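Local coordinates for chinitase A (Streptomyces coelicolor, PDB 3EBV), which probably hydrolyses chitin at internal linkages, and is represented here by the family 18 TIM-barrel domain of a longer protein, at residues S24-P27 with S28-I32; I118-E121 with N122-P126; G233-P237 with S238-A242; T251-G254 with S255-S259. One frame throughout, in Å; residues are numbered along the deposited sequence. Where two conformers were deposited one is given.

Contact 1 (S24-P27 with S28-I32). With SO4 (sulfate ion), chain B.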
ATOM      1  N   SER A  24       6.187 -13.232 -11.818  1.00 15.46           N
ATOM      2  CA  SER A  24       7.398 -13.023 -12.630  1.00 15.77           C
ATOM      3  C   SER A  24       7.185 -11.985 -13.738  1.00 15.76           C
ATOM      4  O   SER A  24       8.171 -11.469 -14.283  1.00 16.87           O
ATOM      5  CB  SER A  24       7.820 -14.341 -13.284  1.00 17.24           C
ATOM      6  OG  SER A  24       6.741 -14.861 -14.055  1.00 19.48           O
ATOM      7  N   ASP A  25       5.927 -11.660 -14.061  1.00 15.11           N
ATOM      8  CA  ASP A  25       5.663 -10.634 -15.070  1.00 15.18           C
ATOM      9  C   ASP A  25       5.708  -9.203 -14.522  1.00 14.40           C
ATOM     10  O   ASP A  25       5.698  -8.237 -15.281  1.00 15.02           O
ATOM     11  CB  ASP A  25       4.278 -10.810 -15.697  1.00 14.89           C
ATOM     12  CG  ASP A  25       4.148 -12.090 -16.503  1.00 17.96           C
ATOM     13  OD1 ASP A  25       5.095 -12.392 -17.271  1.00 18.64           O
ATOM     14  OD2 ASP A  25       3.076 -12.720 -16.371  1.00 19.79           O
ATOM     15  N   VAL A  26       5.671  -9.067 -13.195  1.00 13.47           N
ATOM     16  CA  VAL A  26       5.631  -7.727 -12.598  1.00 12.86           C
ATOM     17  C   VAL A  26       6.901  -6.941 -12.950  1.00 12.70           C
ATOM     18  O   VAL A  26       8.008  -7.440 -12.769  1.00 12.69           O
ATOM     19  CB  VAL A  26       5.461  -7.813 -11.064  1.00 12.02           C
ATOM     20  CG1 VAL A  26       5.637  -6.411 -10.414  1.00 13.75           C
ATOM     21  CG2 VAL A  26       4.084  -8.432 -10.733  1.00 11.89           C
ATOM     22  N   PRO A  27       6.737  -5.712 -13.482  1.00 12.98           N
ATOM     23  CA  PRO A  27       7.910  -4.881 -13.822  1.00 13.19           C
ATOM     24  C   PRO A  27       8.944  -4.721 -12.716  1.00 14.09           C
ATOM     25  O   PRO A  27       8.590  -4.680 -11.525  1.00 13.44           O
ATOM     26  CB  PRO A  27       7.300  -3.522 -14.186  1.00 13.20           C
ATOM     27  CG  PRO A  27       5.896  -3.888 -14.757  1.00 14.53           C
ATOM     28  CD  PRO A  27       5.463  -5.092 -13.910  1.00 12.32           C
ATOM     29  N   SER A  28      10.201  -4.586 -13.137  1.00 14.11           N
ATOM     30  CA  SER A  28      11.306  -4.442 -12.191  1.00 15.21           C
ATOM     31  C   SER A  28      11.205  -3.187 -11.314  1.00 14.67           C
ATOM     32  O   SER A  28      11.785  -3.176 -10.215  1.00 15.76           O
ATOM     33  CB  SER A  28      12.645  -4.436 -12.936  1.00 15.60           C
ATOM     34  OG  SER A  28      12.658  -3.441 -13.904  1.00 17.67           O
ATOM     35  N   ALA A  29      10.461  -2.185 -11.780  1.00 14.28           N
ATOM     36  CA  ALA A  29      10.293  -0.931 -11.019  1.00 15.02           C
ATOM     37  C   ALA A  29       9.692  -1.147  -9.645  1.00 15.04           C
ATOM     38  O   ALA A  29       9.888  -0.317  -8.742  1.00 15.71           O
ATOM     39  CB  ALA A  29       9.415   0.027 -11.796  1.00 15.88           C
ATOM     40  N   TYR A  30       8.922  -2.231  -9.467  1.00 13.37           N
ATOM     41  CA  TYR A  30       8.238  -2.444  -8.210  1.00 12.89           C
ATOM     42  C   TYR A  30       9.156  -3.054  -7.172  1.00 13.89           C
ATOM     43  O   TYR A  30       9.635  -4.181  -7.316  1.00 15.42           O
ATOM     44  CB  TYR A  30       6.999  -3.312  -8.422  1.00 11.89           C
ATOM     45  CG  TYR A  30       5.968  -2.617  -9.258  1.00 10.99           C
ATOM     46  CD1 TYR A  30       5.177  -1.603  -8.705  1.00 11.53           C
ATOM     47  CD2 TYR A  30       5.803  -2.932 -10.630  1.00 11.33           C
ATOM     48  CE1 TYR A  30       4.232  -0.939  -9.474  1.00 12.16           C
ATOM     49  CE2 TYR A  30       4.833  -2.263 -11.409  1.00 11.94           C
ATOM     50  CZ  TYR A  30       4.043  -1.270 -10.820  1.00 13.15           C
ATOM     51  OH  TYR A  30       3.048  -0.576 -11.511  1.00 13.32           O
ATOM     52  N   ASP A  31       9.373  -2.313  -6.090  1.00 12.82           N
ATOM     53  CA  ASP A  31      10.250  -2.766  -5.008  1.00 12.76           C
ATOM     54  C   ASP A  31       9.505  -3.584  -3.985  1.00 12.71           C
ATOM     55  O   ASP A  31      10.093  -4.437  -3.324  1.00 13.77           O
ATOM     56  CB  ASP A  31      10.839  -1.551  -4.299  1.00 13.08           C
ATOM     57  CG  ASP A  31      11.570  -0.679  -5.242  1.00 14.64           C
ATOM     58  OD1 ASP A  31      12.646  -1.098  -5.751  1.00 17.54           O
ATOM     59  OD2 ASP A  31      11.119   0.433  -5.519  1.00 14.20           O
ATOM     60  N   ILE A  32       8.217  -3.294  -3.811  1.00 11.49           N
ATOM     61  CA  ILE A  32       7.360  -4.020  -2.903  1.00 12.23           C
ATOM     62  C   ILE A  32       6.155  -4.426  -3.721  1.00 12.46           C
ATOM     63  O   ILE A  32       5.534  -3.582  -4.371  1.00 12.14           O
ATOM     64  CB  ILE A  32       6.893  -3.168  -1.688  1.00 12.90           C
ATOM     65  CG1 ILE A  32       8.110  -2.676  -0.882  1.00 13.03           C
ATOM     66  CG2 ILE A  32       5.948  -3.981  -0.784  1.00 14.29           C
ATOM     67  CD1 ILE A  32       7.710  -1.705   0.264  1.00 13.29           C
TER
HETATM   68  S   SO4 B 303      13.636  -5.274 -17.067  1.00 20.93           S
HETATM   69  O1  SO4 B 303      14.218  -6.454 -16.449  1.00 23.44           O
HETATM   70  O2  SO4 B 303      14.258  -4.962 -18.360  1.00 19.77           O
HETATM   71  O3  SO4 B 303      12.164  -5.560 -17.213  1.00 17.27           O
HETATM   72  O4  SO4 B 303      13.873  -4.102 -16.220  1.00 22.73           O
HETATM   73  O   HOH W   1       9.426  -6.088  -9.293  1.00 15.18           O

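Contact 2 (I118-E121 with N122-P126)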
ATOM      1  N   ILE A 118      -1.945  -3.794   5.353  1.00 10.70           N
ATOM      2  CA  ILE A 118      -3.264  -3.653   5.938  1.00 11.05           C
ATOM      3  C   ILE A 118      -4.131  -2.786   5.050  1.00 11.86           C
ATOM      4  O   ILE A 118      -3.918  -1.568   4.963  1.00 11.20           O
ATOM      5  CB  ILE A 118      -3.153  -3.019   7.382  1.00 11.31           C
ATOM      6  CG1 ILE A 118      -2.116  -3.795   8.249  1.00 11.94           C
ATOM      7  CG2 ILE A 118      -4.548  -2.862   8.026  1.00 12.55           C
ATOM      8  CD1 ILE A 118      -2.465  -5.288   8.439  1.00 12.67           C
ATOM      9  N   ASP A 119      -5.128  -3.406   4.439  1.00 11.40           N
ATOM     10  CA  ASP A 119      -6.030  -2.726   3.530  1.00 11.08           C
ATOM     11  C   ASP A 119      -7.491  -3.079   3.854  1.00 11.94           C
ATOM     12  O   ASP A 119      -8.311  -3.259   2.934  1.00 13.28           O
ATOM     13  CB  ASP A 119      -5.687  -3.076   2.068  1.00 11.34           C
ATOM     14  CG  ASP A 119      -6.481  -2.265   1.065  1.00 15.08           C
ATOM     15  OD1 ASP A 119      -7.016  -1.177   1.394  1.00 13.85           O
ATOM     16  OD2 ASP A 119      -6.584  -2.764  -0.083  1.00 18.69           O
ATOM     17  N   LEU A 120      -7.811  -3.112   5.148  1.00 11.84           N
ATOM     18  CA  LEU A 120      -9.216  -3.269   5.565  1.00 12.97           C
ATOM     19  C   LEU A 120      -9.979  -1.992   5.176  1.00 14.48           C
ATOM     20  O   LEU A 120      -9.594  -0.867   5.564  1.00 15.19           O
ATOM     21  CB  LEU A 120      -9.334  -3.495   7.071  1.00 13.63           C
ATOM     22  CG  LEU A 120      -8.563  -4.678   7.671  1.00 16.74           C
ATOM     23  CD1 LEU A 120      -9.079  -4.941   9.132  1.00 18.83           C
ATOM     24  CD2 LEU A 120      -8.684  -5.874   6.831  1.00 20.73           C
ATOM     25  N   GLU A 121     -11.103  -2.168   4.482  1.00 14.99           N
ATOM     26  CA  GLU A 121     -11.950  -1.019   4.101  1.00 16.26           C
ATOM     27  C   GLU A 121     -13.317  -1.044   4.769  1.00 17.42           C
ATOM     28  O   GLU A 121     -14.224  -0.257   4.423  1.00 18.74           O
ATOM     29  CB  GLU A 121     -12.028  -0.932   2.579  1.00 15.79           C
ATOM     30  CG  GLU A 121     -10.616  -0.798   2.010  1.00 18.40           C
ATOM     31  CD  GLU A 121     -10.576  -0.490   0.537  1.00 23.64           C
ATOM     32  OE1 GLU A 121     -11.652  -0.327  -0.088  1.00 24.29           O
ATOM     33  OE2 GLU A 121      -9.455  -0.455   0.009  1.00 25.06           O
ATOM     34  N   ASN A 122     -13.466  -1.975   5.716  1.00 17.59           N
ATOM     35  CA  ASN A 122     -14.749  -2.188   6.402  1.00 17.87           C
ATOM     36  C   ASN A 122     -14.642  -1.819   7.872  1.00 18.62           C
ATOM     37  O   ASN A 122     -15.440  -2.282   8.708  1.00 20.35           O
ATOM     38  CB  ASN A 122     -15.230  -3.643   6.237  1.00 17.34           C
ATOM     39  CG  ASN A 122     -14.234  -4.660   6.792  1.00 19.55           C
ATOM     40  OD1 ASN A 122     -13.015  -4.453   6.726  1.00 18.10           O
ATOM     41  ND2 ASN A 122     -14.743  -5.799   7.285  1.00 19.78           N
ATOM     42  N   GLY A 123     -13.642  -0.993   8.191  1.00 18.43           N
ATOM     43  CA  GLY A 123     -13.423  -0.525   9.567  1.00 18.45           C
ATOM     44  C   GLY A 123     -12.019  -0.883  10.044  1.00 17.65           C
ATOM     45  O   GLY A 123     -11.429  -1.897   9.616  1.00 19.41           O
ATOM     46  N   LEU A 124     -11.485  -0.062  10.944  1.00 17.37           N
ATOM     47  CA  LEU A 124     -10.169  -0.320  11.532  1.00 15.96           C
ATOM     48  C   LEU A 124     -10.246   0.115  13.006  1.00 16.00           C
ATOM     49  O   LEU A 124     -10.446   1.296  13.306  1.00 16.14           O
ATOM     50  CB  LEU A 124      -9.092   0.440  10.760  1.00 18.52           C
ATOM     51  CG  LEU A 124      -7.614   0.057  10.891  1.00 18.28           C
ATOM     52  CD1 LEU A 124      -7.114   0.276  12.321  1.00 21.35           C
ATOM     53  CD2 LEU A 124      -7.303  -1.337  10.314  1.00 18.63           C
ATOM     54  N   ASN A 125     -10.074  -0.851  13.909  1.00 13.74           N
ATOM     55  CA  ASN A 125     -10.179  -0.565  15.354  1.00 12.93           C
ATOM     56  C   ASN A 125      -8.744  -0.490  15.904  1.00 12.44           C
ATOM     57  O   ASN A 125      -8.025  -1.510  15.911  1.00 12.89           O
ATOM     58  CB  ASN A 125     -10.939  -1.726  16.021  1.00 12.91           C
ATOM     59  CG  ASN A 125     -11.138  -1.509  17.499  1.00 13.23           C
ATOM     60  OD1 ASN A 125     -10.178  -1.173  18.201  1.00 15.67           O
ATOM     61  ND2 ASN A 125     -12.367  -1.637  17.966  1.00 15.80           N
ATOM     62  N   PRO A 126      -8.282   0.717  16.298  1.00 12.13           N
ATOM     63  CA  PRO A 126      -6.871   0.827  16.694  1.00 12.37           C
ATOM     64  C   PRO A 126      -6.511   0.052  17.968  1.00 11.61           C
ATOM     65  O   PRO A 126      -5.359  -0.377  18.113  1.00 13.23           O
ATOM     66  CB  PRO A 126      -6.649   2.338  16.917  1.00 13.04           C
ATOM     67  CG  PRO A 126      -8.008   2.912  16.985  1.00 15.86           C
ATOM     68  CD  PRO A 126      -8.990   2.001  16.289  1.00 12.99           C
TER
HETATM   69  O   HOH W   2     -11.542   0.589   7.163  1.00 17.01           O
HETATM   70  O   HOH W   3     -11.868  -4.703   3.432  1.00 15.83           O

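Contact 3 (G233-P237 with S238-A242)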
ATOM      1  N   GLY A 233      -9.674   9.949  -9.429  1.00 11.98           N
ATOM      2  CA  GLY A 233      -8.373  10.219  -8.802  1.00 11.54           C
ATOM      3  C   GLY A 233      -7.146   9.866  -9.616  1.00 11.35           C
ATOM      4  O   GLY A 233      -6.005  10.147  -9.184  1.00 11.47           O
ATOM      5  N   TYR A 234      -7.306   9.257 -10.797  1.00 10.93           N
ATOM      6  CA  TYR A 234      -6.133   9.060 -11.655  1.00 10.61           C
ATOM      7  C   TYR A 234      -5.466  10.397 -11.957  1.00 10.84           C
ATOM      8  O   TYR A 234      -6.167  11.372 -12.288  1.00 12.92           O
ATOM      9  CB  TYR A 234      -6.510   8.392 -12.984  1.00 11.50           C
ATOM     10  CG  TYR A 234      -5.362   8.346 -13.942  1.00 12.38           C
ATOM     11  CD1 TYR A 234      -4.342   7.427 -13.787  1.00 12.02           C
ATOM     12  CD2 TYR A 234      -5.280   9.280 -14.996  1.00 12.52           C
ATOM     13  CE1 TYR A 234      -3.217   7.421 -14.651  1.00 12.07           C
ATOM     14  CE2 TYR A 234      -4.194   9.276 -15.864  1.00 13.78           C
ATOM     15  CZ  TYR A 234      -3.173   8.350 -15.688  1.00 12.43           C
ATOM     16  OH  TYR A 234      -2.098   8.383 -16.570  1.00 15.76           O
ATOM     17  N   VAL A 235      -4.129  10.415 -11.902  1.00 10.73           N
ATOM     18  CA  VAL A 235      -3.366  11.568 -12.432  1.00 11.85           C
ATOM     19  C   VAL A 235      -2.252  11.063 -13.353  1.00 11.48           C
ATOM     20  O   VAL A 235      -1.758   9.942 -13.231  1.00 10.82           O
ATOM     21  CB  VAL A 235      -2.737  12.431 -11.315  1.00 11.95           C
ATOM     22  CG1 VAL A 235      -3.816  13.052 -10.435  1.00 13.31           C
ATOM     23  CG2 VAL A 235      -1.702  11.616 -10.470  1.00 11.78           C
ATOM     24  N   SER A 236      -1.843  11.902 -14.306  1.00 11.85           N
ATOM     25  CA  SER A 236      -0.697  11.548 -15.137  0.60 12.10           C
ATOM     26  C   SER A 236       0.527  11.289 -14.264  1.00 11.26           C
ATOM     27  O   SER A 236       0.672  11.898 -13.186  1.00 12.27           O
ATOM     28  CB  SER A 236      -0.382  12.652 -16.152  0.60 12.71           C
ATOM     29  OG  SER A 236       0.034  13.836 -15.496  0.60 17.76           O
ATOM     30  N   PRO A 237       1.425  10.414 -14.714  1.00 12.75           N
ATOM     31  CA  PRO A 237       2.664  10.224 -13.947  1.00 12.84           C
ATOM     32  C   PRO A 237       3.411  11.557 -13.682  1.00 13.45           C
ATOM     33  O   PRO A 237       4.005  11.712 -12.607  1.00 13.85           O
ATOM     34  CB  PRO A 237       3.487   9.239 -14.817  1.00 14.60           C
ATOM     35  CG  PRO A 237       2.449   8.538 -15.659  1.00 14.17           C
ATOM     36  CD  PRO A 237       1.336   9.505 -15.884  1.00 12.79           C
ATOM     37  N   SER A 238       3.367  12.501 -14.622  1.00 13.21           N
ATOM     38  CA  SER A 238       4.047  13.791 -14.392  1.00 14.10           C
ATOM     39  C   SER A 238       3.492  14.477 -13.146  1.00 14.42           C
ATOM     40  O   SER A 238       4.235  15.167 -12.455  1.00 14.80           O
ATOM     41  CB  SER A 238       3.878  14.712 -15.613  1.00 15.63           C
ATOM     42  OG  SER A 238       2.515  14.989 -15.870  1.00 20.13           O
ATOM     43  N   VAL A 239       2.198  14.284 -12.842  1.00 12.98           N
ATOM     44  CA  VAL A 239       1.595  14.876 -11.630  1.00 12.35           C
ATOM     45  C   VAL A 239       2.131  14.188 -10.356  1.00 12.27           C
ATOM     46  O   VAL A 239       2.435  14.851  -9.346  1.00 11.07           O
ATOM     47  CB  VAL A 239       0.041  14.856 -11.667  1.00 13.01           C
ATOM     48  CG1 VAL A 239      -0.561  15.294 -10.311  1.00 11.95           C
ATOM     49  CG2 VAL A 239      -0.491  15.746 -12.835  1.00 14.50           C
ATOM     50  N   VAL A 240       2.210  12.856 -10.376  1.00 10.63           N
ATOM     51  CA  VAL A 240       2.802  12.153  -9.248  1.00 10.27           C
ATOM     52  C   VAL A 240       4.245  12.657  -9.040  1.00 10.77           C
ATOM     53  O   VAL A 240       4.670  12.928  -7.897  1.00 10.93           O
ATOM     54  CB  VAL A 240       2.863  10.601  -9.461  1.00 10.87           C
ATOM     55  CG1 VAL A 240       3.469   9.930  -8.226  1.00 11.56           C
ATOM     56  CG2 VAL A 240       1.448  10.059  -9.778  1.00 11.75           C
ATOM     57  N   ASN A 241       5.013  12.737 -10.126  1.00 10.95           N
ATOM     58  CA  ASN A 241       6.435  13.160 -10.029  1.00 10.20           C
ATOM     59  C   ASN A 241       6.538  14.594  -9.528  1.00 10.28           C
ATOM     60  O   ASN A 241       7.424  14.883  -8.738  1.00 11.32           O
ATOM     61  CB  ASN A 241       7.133  12.987 -11.389  1.00 10.77           C
ATOM     62  CG  ASN A 241       7.177  11.532 -11.809  1.00 11.75           C
ATOM     63  OD1 ASN A 241       7.056  10.629 -10.970  1.00 11.92           O
ATOM     64  ND2 ASN A 241       7.401  11.288 -13.112  1.00 13.93           N
ATOM     65  N   ALA A 242       5.613  15.460  -9.958  1.00 10.04           N
ATOM     66  CA  ALA A 242       5.597  16.822  -9.417  1.00 10.60           C
ATOM     67  C   ALA A 242       5.336  16.835  -7.915  1.00 10.84           C
ATOM     68  O   ALA A 242       5.983  17.591  -7.152  1.00 11.26           O
ATOM     69  CB  ALA A 242       4.592  17.665 -10.140  1.00 11.06           C
TER

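Contact 4 (T251-G254 with S255-S259)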
ATOM      1  N   THR A 251      10.256  21.789  -5.364  1.00 11.13           N
ATOM      2  CA  THR A 251      10.058  22.189  -6.743  1.00 11.96           C
ATOM      3  C   THR A 251       8.769  21.585  -7.292  1.00 12.57           C
ATOM      4  O   THR A 251       8.302  20.569  -6.751  1.00 11.71           O
ATOM      5  CB  THR A 251      11.226  21.774  -7.644  1.00 14.65           C
ATOM      6  OG1 THR A 251      11.313  20.334  -7.715  1.00 16.49           O
ATOM      7  CG2 THR A 251      12.545  22.316  -7.086  1.00 14.34           C
ATOM      8  N   ASN A 252       8.191  22.217  -8.315  1.00 12.71           N
ATOM      9  CA  ASN A 252       6.993  21.690  -8.993  1.00 12.35           C
ATOM     10  C   ASN A 252       5.753  21.610  -8.104  1.00 12.28           C
ATOM     11  O   ASN A 252       4.798  20.900  -8.424  1.00 12.68           O
ATOM     12  CB  ASN A 252       7.304  20.360  -9.700  1.00 12.51           C
ATOM     13  CG  ASN A 252       8.288  20.540 -10.838  1.00 16.34           C
ATOM     14  OD1 ASN A 252       8.199  21.523 -11.596  1.00 19.62           O
ATOM     15  ND2 ASN A 252       9.235  19.650 -10.940  1.00 18.37           N
ATOM     16  N   CYS A 253       5.711  22.441  -7.058  1.00 10.68           N
ATOM     17  CA  CYS A 253       4.475  22.525  -6.269  1.00 11.44           C
ATOM     18  C   CYS A 253       3.321  23.165  -7.044  1.00 12.98           C
ATOM     19  O   CYS A 253       3.518  23.961  -7.989  1.00 13.64           O
ATOM     20  CB  CYS A 253       4.687  23.328  -4.973  1.00 12.00           C
ATOM     21  SG  CYS A 253       5.942  22.602  -3.876  1.00 10.76           S
ATOM     22  N   GLY A 254       2.098  22.807  -6.638  1.00 12.34           N
ATOM     23  CA  GLY A 254       0.896  23.511  -7.123  1.00 11.82           C
ATOM     24  C   GLY A 254       0.659  24.724  -6.224  1.00 11.28           C
ATOM     25  O   GLY A 254       1.647  25.357  -5.759  1.00 13.70           O
ATOM     26  N   SER A 255      -0.596  25.106  -5.969  1.00 11.34           N
ATOM     27  CA  SER A 255      -0.839  26.234  -5.047  1.00 11.60           C
ATOM     28  C   SER A 255      -0.375  25.931  -3.613  1.00 11.56           C
ATOM     29  O   SER A 255      -0.041  26.830  -2.808  1.00 12.41           O
ATOM     30  CB  SER A 255      -2.311  26.668  -5.011  1.00 12.24           C
ATOM     31  OG  SER A 255      -3.149  25.795  -4.242  1.00 13.21           O
ATOM     32  N   PHE A 256      -0.431  24.645  -3.231  1.00 10.30           N
ATOM     33  CA  PHE A 256      -0.055  24.271  -1.872  1.00  9.60           C
ATOM     34  C   PHE A 256       1.460  24.080  -1.746  1.00  9.37           C
ATOM     35  O   PHE A 256       2.058  23.294  -2.476  1.00 10.37           O
ATOM     36  CB  PHE A 256      -0.739  22.968  -1.415  1.00  9.36           C
ATOM     37  CG  PHE A 256      -0.313  22.615  -0.030  1.00  9.60           C
ATOM     38  CD1 PHE A 256      -0.718  23.401   1.073  1.00 11.59           C
ATOM     39  CD2 PHE A 256       0.614  21.593   0.159  1.00  9.90           C
ATOM     40  CE1 PHE A 256      -0.211  23.137   2.372  1.00 10.69           C
ATOM     41  CE2 PHE A 256       1.089  21.317   1.465  1.00  8.89           C
ATOM     42  CZ  PHE A 256       0.688  22.091   2.549  1.00 10.13           C
ATOM     43  N   LYS A 257       2.020  24.854  -0.818  1.00  9.68           N
ATOM     44  CA  LYS A 257       3.462  24.771  -0.540  1.00  9.63           C
ATOM     45  C   LYS A 257       3.706  24.236   0.863  1.00  9.39           C
ATOM     46  O   LYS A 257       3.373  24.874   1.857  1.00 10.65           O
ATOM     47  CB  LYS A 257       4.089  26.174  -0.681  1.00  9.94           C
ATOM     48  CG  LYS A 257       5.611  26.185  -0.309  1.00  9.76           C
ATOM     49  CD  LYS A 257       6.409  25.398  -1.334  1.00 10.45           C
ATOM     50  CE  LYS A 257       7.924  25.309  -0.995  1.00 11.35           C
ATOM     51  NZ  LYS A 257       8.155  24.403   0.195  1.00  9.84           N
ATOM     52  N   PRO A 258       4.263  22.996   0.948  1.00 10.29           N
ATOM     53  CA  PRO A 258       4.600  22.527   2.284  1.00 10.78           C
ATOM     54  C   PRO A 258       5.571  23.472   2.991  1.00 11.12           C
ATOM     55  O   PRO A 258       6.400  24.121   2.343  1.00 10.83           O
ATOM     56  CB  PRO A 258       5.273  21.167   2.019  1.00 11.69           C
ATOM     57  CG  PRO A 258       4.812  20.727   0.633  1.00 11.91           C
ATOM     58  CD  PRO A 258       4.606  22.041  -0.131  1.00 10.42           C
ATOM     59  N   SER A 259       5.515  23.526   4.316  1.00 11.90           N
ATOM     60  CA  SER A 259       6.441  24.394   5.026  0.70 11.71           C
ATOM     61  C   SER A 259       7.866  23.908   4.975  1.00 11.74           C
ATOM     62  O   SER A 259       8.797  24.704   5.066  1.00 11.48           O
ATOM     63  CB  SER A 259       6.028  24.569   6.476  0.70 13.46           C
ATOM     64  OG  SER A 259       4.749  25.178   6.548  0.70 16.87           O
TER
HETATM   65  O   HOH W   4       1.248  21.398  -4.278  1.00 11.70           O

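Contact 1 (S24-P27 with S28-I32)
Pro27 and Tyr30 are the first and last residues of a type I beta turn, which lies in the loop leading from strand 6-12 of the TIM barrel to strand 32-40. The evidence for the turn is its closing bond, Tyr30 N to Pro27 O at 3.2 Å, nearly straight at the hydrogen (168°) although the donor sits well above the carbonyl plane. A water spans the same opening, donating to Pro27 O at 2.8 Å and also to Tyr30 O, so the proline carbonyl is gripped twice.

The apolar part is built on the tyrosine ring. Setting CG opposite the carbonyl carbon (chi1 -66°), Tyr30 lays its side chain beside that of Pro27, both pointing the same way, with Pro27 CD 3.8 Å from Tyr30 CE2 and Pro27 CG in the plane of the ring at its edge. Val26 comes in across the tyrosine at about a right angle, and its CG1 meets Tyr30 CD2 obliquely at 3.5 Å. Beyond this pair the ring reaches the C-terminal helices: its hydroxyl is hydrogen-bonded to Asp276 and its side chain touches Ser284. With alanine here in place of Tyr30, a gap is likely to open beside Val26 and Pro27, and Asp276 would lose its hydroxyl partner.

Polar contact with the surroundings completes the loop. Lys71 binds the carbonyl of Val26, while a sulfate, probably from the crystallisation liquor, accepts from the exposed Ser28, whose OG lies 2.7 Å from the sulfate O4.

Contact 2 (I118-E121 with N122-P126)
Leu124 folds back over the strand end it has just left, and its CD2 is the methyl that does the touching. That atom lies 3.9 Å from Ile118 CG2 and 4.2 Å from Leu120 CD1, each of the two side chains being crossed at about a right angle. Leu124 reaches them through an extended first torsion (chi1 -163°), which brings the end of the side chain nearer than its start. Closer to the bend, Leu120 CB rests 3.7 Å from Gly123 O, and Asn122 OD1 approaches the same CB at 3.8 Å.

The chain reverses sharply here: the direction from Ile118 to Glu121 and that from Asn122 to Leu124 differ by 132°. A bridging water supports the bend, donating to Leu120 O and accepting from Gly123 N at 2.8 Å. Gly123 has backbone angles at which a side chain would press on the preceding carbonyl.

Barrel strand 115-120, from whose C-terminal end this bend follows, lies within the DxxDxDxE signature of family 18, and Glu121, just past the strand, is its last residue. Glu121 stands at the position that acts as general acid in related chitinases, and probably does the same here; its OE2 accepts a hydrogen bond from Gln179.

Farther out, the carbonyl of Val89 holds Asn122 ND2 and fixes the amide beside the turn, Tyr162 bonds to Leu120 O through its hydroxyl and packs on Leu124, and Met129 of helix 126-140 covers both leucines. Asn125 occupies the N-cap of that helix, its OD1 accepting from Tyr128 N.

Contact 3 (G233-P237 with S238-A242)
Val239 overlaps Val235 flank to flank, its CB and CG1 both against Val235 CB, with the two CB atoms 3.7 Å apart and the side chains crossing at about a right angle. The chi1 of 172° turns CG1 of Val239 away from its backbone N and onto Val235. Replacing Val239 by glycine would probably uncover one flank of Val235 and open a gap beside the first turn of the helix. On its other branch, Val235 CG2 meets Val240 CG2 at 3.6 Å, and both of these valines also touch Leu223 of strand 219-224.

Backbone bonds fasten the same turn. Ser236 O receives Val239 N at 2.9 Å, though the bond is bent (132° at the hydrogen), and a weaker one from Val240 N at 3.3 Å. The next i to i+4 bond, Asn241 N to Pro237 O, is 2.9 Å long and much straighter (168°). The hydroxyls of Ser236 and Ser238 lie 2.8 Å apart in hydrogen-bonding contact, but since Ser236 was deposited in two conformers, this pairing is doubtful.

Outside, Pro237 and Asn241 pack on Val287 of helix 282-292. With Ser236 at the N-cap, proline in the first turn, and Val235 just before the cap touching Val240, the geometry is that of a hydrophobic staple at the start of helix 237-249.

Contact 4 (T251-G254 with S255-S259)
Cys253 faces the returning chain, with its CB 3.6 Å from Phe256 O. A chi1 of -60° places SG beside the backbone N, where the sulfur comes 3.8 Å from Lys257 CD and 4.0 Å from Pro258 CD. The same sulfur forms the disulfide with Cys246, so this loop is joined covalently to helix 237-249, on which Pro258 also packs.

Gly254 follows at the bend. Its N donates to a water at 2.9 Å, and that water donates in turn to Phe256 O at 2.7 Å, bridging the mouth of the turn. On the far limb Asp200 receives both Ser255 OG and Phe256 N, while the Phe256 side chain leads away to helix 199-210.

Lys257 is bent at chi2 and chi4, which curls its amine round to the carbonyl of the following residue, with NZ 2.8 Å from Pro258 O, and leaves the aliphatic CD to meet the sulfur. Across the bend, therefore, the direct contacts are van der Waals ones, of the sulfur with carbons and of Cys253 CB with a carbonyl oxygen, and the polar link is made through water; the disulfide supplies the covalent restraint, which is likely to limit how far the loop can move from its helix.

Overall arrangement
From the N terminus, contact 1 closes a turn in the loop that delivers the chain to strand 32-40, and contact 2 closes the bend between strand 115-120 and helix 126-140. The two lie on opposite sides of the chain's centre, with centres about 26 Å apart. Contact 3 then marks the entry to helix 237-249, and contact 4 shapes the loop from that helix toward strand 267-271. All four are local and in series, so none nests in or crosses another. Contacts 3 and 4 alone touch, through Ala242 CB and Asn252 O, 3.7 Å apart; contacts 1 and 3 both pack against helix 282-292.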